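Long-range contact in cell division control protein 45 cdc45 putative (PDB 6CC2), which probably serves in eukaryotic DNA replication as the Cdc45 component of the CMG (Cdc45-MCM-GINS) helicase, and is related to DHH-family phosphoesterases: residues G5-R16 / A188-V196. Sequence-based numbering, arbitrary orientation.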
loop_
_atom_site.group_PDB
_atom_site.type_symbol
_atom_site.label_atom_id
_atom_site.label_comp_id
_atom_site.label_asym_id
_atom_site.label_seq_id
_atom_site.Cartn_x
_atom_site.Cartn_y
_atom_site.Cartn_z
ATOM N N GLY A 5 26.214 -0.856 2.075
ATOM C CA GLY A 5 26.532 -0.797 3.490
ATOM C C GLY A 5 27.930 -0.307 3.792
ATOM O O GLY A 5 28.168 0.284 4.847
ATOM N N THR A 6 28.879 -0.568 2.893
ATOM C CA THR A 6 30.238 -0.115 3.128
ATOM C C THR A 6 30.355 1.405 3.159
ATOM O O THR A 6 31.401 1.913 3.584
ATOM C CB THR A 6 31.168 -0.686 2.054
ATOM O OG1 THR A 6 32.528 -0.502 2.457
ATOM C CG2 THR A 6 30.942 0.011 0.723
ATOM N N SER A 7 29.324 2.135 2.737
ATOM C CA SER A 7 29.352 3.589 2.693
ATOM C C SER A 7 28.423 4.241 3.707
ATOM O O SER A 7 28.358 5.471 3.759
ATOM C CB SER A 7 28.975 4.082 1.282
ATOM O OG SER A 7 29.851 3.536 0.309
ATOM N N PHE A 8 27.698 3.458 4.510
ATOM C CA PHE A 8 26.725 4.054 5.419
ATOM C C PHE A 8 27.409 4.936 6.461
ATOM O O PHE A 8 26.876 5.983 6.848
ATOM C CB PHE A 8 25.906 2.967 6.123
ATOM C CG PHE A 8 24.945 2.224 5.230
ATOM C CD1 PHE A 8 24.693 2.637 3.937
ATOM C CD2 PHE A 8 24.290 1.102 5.709
ATOM C CE1 PHE A 8 23.792 1.944 3.131
ATOM C CE2 PHE A 8 23.395 0.396 4.912
ATOM C CZ PHE A 8 23.156 0.822 3.620
ATOM N N GLU A 9 28.577 4.516 6.943
ATOM C CA GLU A 9 29.296 5.303 7.942
ATOM C C GLU A 9 29.673 6.673 7.386
ATOM O O GLU A 9 29.428 7.707 8.021
ATOM C CB GLU A 9 30.534 4.546 8.418
ATOM C CG GLU A 9 31.218 5.198 9.612
ATOM C CD GLU A 9 32.460 4.446 10.059
ATOM O OE1 GLU A 9 32.735 3.359 9.507
ATOM O OE2 GLU A 9 33.162 4.948 10.958
ATOM N N GLU A 10 30.262 6.700 6.189
ATOM C CA GLU A 10 30.610 7.972 5.566
ATOM C C GLU A 10 29.367 8.819 5.317
ATOM O O GLU A 10 29.389 10.045 5.490
ATOM C CB GLU A 10 31.363 7.711 4.262
ATOM C CG GLU A 10 31.790 8.972 3.522
ATOM C CD GLU A 10 32.505 8.669 2.219
ATOM O OE1 GLU A 10 32.884 7.499 2.001
ATOM O OE2 GLU A 10 32.685 9.604 1.410
ATOM N N LEU A 11 28.261 8.186 4.913
ATOM C CA LEU A 11 27.032 8.923 4.655
ATOM C C LEU A 11 26.541 9.619 5.913
ATOM O O LEU A 11 26.246 10.821 5.899
ATOM C CB LEU A 11 25.971 7.968 4.106
ATOM C CG LEU A 11 24.698 8.588 3.523
ATOM C CD1 LEU A 11 23.996 7.611 2.578
ATOM C CD2 LEU A 11 23.746 9.039 4.619
ATOM N N TYR A 12 26.445 8.877 7.018
ATOM C CA TYR A 12 25.884 9.432 8.244
ATOM C C TYR A 12 26.815 10.455 8.890
ATOM O O TYR A 12 26.334 11.424 9.486
ATOM C CB TYR A 12 25.564 8.292 9.227
ATOM C CG TYR A 12 24.456 8.637 10.190
ATOM C CD1 TYR A 12 24.732 9.279 11.395
ATOM C CD2 TYR A 12 23.146 8.333 9.899
ATOM C CE1 TYR A 12 23.711 9.612 12.267
ATOM C CE2 TYR A 12 22.125 8.655 10.763
ATOM C CZ TYR A 12 22.414 9.293 11.944
ATOM O OH TYR A 12 21.390 9.610 12.811
ATOM N N ASN A 13 28.128 10.247 8.806
ATOM C CA ASN A 13 29.063 11.270 9.260
ATOM C C ASN A 13 28.815 12.585 8.529
ATOM O O ASN A 13 28.936 13.668 9.118
ATOM C CB ASN A 13 30.501 10.808 9.049
ATOM C CG ASN A 13 30.959 9.823 10.103
ATOM O OD1 ASN A 13 30.363 9.722 11.176
ATOM N ND2 ASN A 13 32.037 9.108 9.813
ATOM N N GLY A 14 28.479 12.508 7.239
ATOM C CA GLY A 14 28.160 13.715 6.494
ATOM C C GLY A 14 26.920 14.401 7.028
ATOM O O GLY A 14 26.890 15.625 7.180
ATOM N N LEU A 15 25.885 13.617 7.343
ATOM C CA LEU A 15 24.690 14.185 7.952
ATOM C C LEU A 15 25.030 14.880 9.257
ATOM O O LEU A 15 24.625 16.027 9.498
ATOM C CB LEU A 15 23.658 13.080 8.194
ATOM C CG LEU A 15 23.160 12.285 7.007
ATOM C CD1 LEU A 15 22.200 11.215 7.521
ATOM C CD2 LEU A 15 22.444 13.162 5.981
ATOM N N ARG A 16 25.796 14.206 10.119
ATOM C CA ARG A 16 26.183 14.802 11.394
ATOM C C ARG A 16 26.986 16.085 11.198
ATOM O O ARG A 16 26.721 17.095 11.856
ATOM C CB ARG A 16 26.983 13.796 12.220
ATOM C CG ARG A 16 26.148 12.746 12.929
ATOM C CD ARG A 16 27.016 11.880 13.854
ATOM N NE ARG A 16 27.718 10.827 13.120
ATOM C CZ ARG A 16 27.513 9.517 13.284
ATOM N NH1 ARG A 16 26.634 9.070 14.174
ATOM N NH2 ARG A 16 28.202 8.649 12.556
ATOM N N ALA A 188 18.491 -1.596 7.836
ATOM C CA ALA A 188 19.852 -2.024 7.509
ATOM C C ALA A 188 20.876 -0.940 7.829
ATOM O O ALA A 188 21.981 -1.251 8.273
ATOM C CB ALA A 188 19.938 -2.420 6.035
ATOM N N ILE A 189 20.539 0.331 7.591
ATOM C CA ILE A 189 21.427 1.428 7.972
ATOM C C ILE A 189 21.646 1.422 9.477
ATOM O O ILE A 189 22.773 1.535 9.955
ATOM C CB ILE A 189 20.857 2.781 7.498
ATOM C CG1 ILE A 189 20.808 2.824 5.962
ATOM C CG2 ILE A 189 21.675 3.923 8.070
ATOM C CD1 ILE A 189 20.021 4.004 5.410
ATOM N N ALA A 190 20.562 1.305 10.242
ATOM C CA ALA A 190 20.680 1.350 11.697
ATOM C C ALA A 190 21.545 0.202 12.221
ATOM O O ALA A 190 22.350 0.393 13.129
ATOM C CB ALA A 190 19.294 1.311 12.330
ATOM N N LYS A 191 21.401 -0.991 11.635
ATOM C CA LYS A 191 22.176 -2.140 12.078
ATOM C C LYS A 191 23.651 -1.942 11.781
ATOM O O LYS A 191 24.505 -2.206 12.632
ATOM C CB LYS A 191 21.666 -3.407 11.394
ATOM C CG LYS A 191 20.297 -3.873 11.880
ATOM C CD LYS A 191 19.840 -5.160 11.187
ATOM C CE LYS A 191 20.855 -6.291 11.318
ATOM N NZ LYS A 191 21.283 -6.530 12.727
ATOM N N LYS A 192 23.965 -1.477 10.565
ATOM C CA LYS A 192 25.365 -1.280 10.188
ATOM C C LYS A 192 26.036 -0.248 11.080
ATOM O O LYS A 192 27.237 -0.360 11.402
ATOM C CB LYS A 192 25.443 -0.862 8.722
ATOM C CG LYS A 192 26.863 -0.593 8.211
ATOM C CD LYS A 192 27.739 -1.848 8.273
ATOM C CE LYS A 192 29.061 -1.624 7.564
ATOM N NZ LYS A 192 29.867 -2.873 7.489
ATOM N N LEU A 193 25.286 0.774 11.482
ATOM C CA LEU A 193 25.854 1.873 12.271
ATOM C C LEU A 193 25.729 1.658 13.779
ATOM O O LEU A 193 26.043 2.580 14.551
ATOM C CB LEU A 193 25.172 3.185 11.886
ATOM C CG LEU A 193 25.314 3.594 10.417
ATOM C CD1 LEU A 193 24.508 4.860 10.134
ATOM C CD2 LEU A 193 26.783 3.814 10.070
ATOM N N ASN A 194 25.297 0.480 14.205
ATOM C CA ASN A 194 25.095 0.149 15.623
ATOM C C ASN A 194 24.109 1.114 16.280
ATOM O O ASN A 194 24.290 1.552 17.414
ATOM C CB ASN A 194 26.419 0.115 16.372
ATOM C CG ASN A 194 27.149 -1.196 16.193
ATOM O OD1 ASN A 194 26.526 -2.232 15.954
ATOM N ND2 ASN A 194 28.463 -1.166 16.322
ATOM N N LYS A 195 23.050 1.449 15.557
ATOM C CA LYS A 195 22.020 2.357 16.057
ATOM C C LYS A 195 20.664 1.679 16.134
ATOM O O LYS A 195 19.635 2.361 16.247
ATOM C CB LYS A 195 21.932 3.605 15.164
ATOM C CG LYS A 195 23.276 4.321 14.981
ATOM C CD LYS A 195 23.153 5.463 13.970
ATOM C CE LYS A 195 22.829 6.778 14.639
ATOM N NZ LYS A 195 23.995 7.298 15.417
ATOM N N VAL A 196 20.615 0.355 16.038
ATOM C CA VAL A 196 19.334 -0.320 15.995
ATOM C C VAL A 196 18.660 -0.258 17.360
ATOM O O VAL A 196 19.305 -0.436 18.408
ATOM C CB VAL A 196 19.503 -1.765 15.493
ATOM C CG1 VAL A 196 20.384 -2.572 16.385
ATOM C CG2 VAL A 196 18.130 -2.430 15.358
#
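The Phe8 ring, flat enough to pack on both faces, lies between Ile189 and the CA of Gly5. Ile189 CG1 makes a CH-pi contact, 3.8 Å from the centroid of the Phe8 ring and 15° off its normal; Gly5 CA covers the centre of the opposite face. Lys192 CB meets the ring edge, and its long aliphatic chain runs on until CE lies 3.4 Å from Gly5 O. Leu193 divides its branches: CD2 packs 3.6 Å from Glu9 CA, against the helix backbone, and CD1 lies 3.7 Å from Tyr12 CB. Lys195 CD passes over one face of the Tyr12 ring, and its CE lies 3.7 Å from Tyr12 OH.

Segments 8-16 and 188-192 cross at -94°, setting helix 8-20, which packs through Phe8 on strand 122-125 of the parallel sheet, against the C-terminal end of helix 182-192. A Schellman motif ends the latter, with Asn194 at positive phi.

No hydrogen bond spans the segments. The cationic ends of Arg16 and Lys195 converge beside Asp49, which salt-bridges Lys195, hydrogen-bonds Tyr12 OH and probably balances both charges; Arg16 is poorly ordered, so their spacing is uncertain. Its guanidinium turns a face to Tyr12 CD1, and NH2 donates to Asn13 OD1 (2.8 Å).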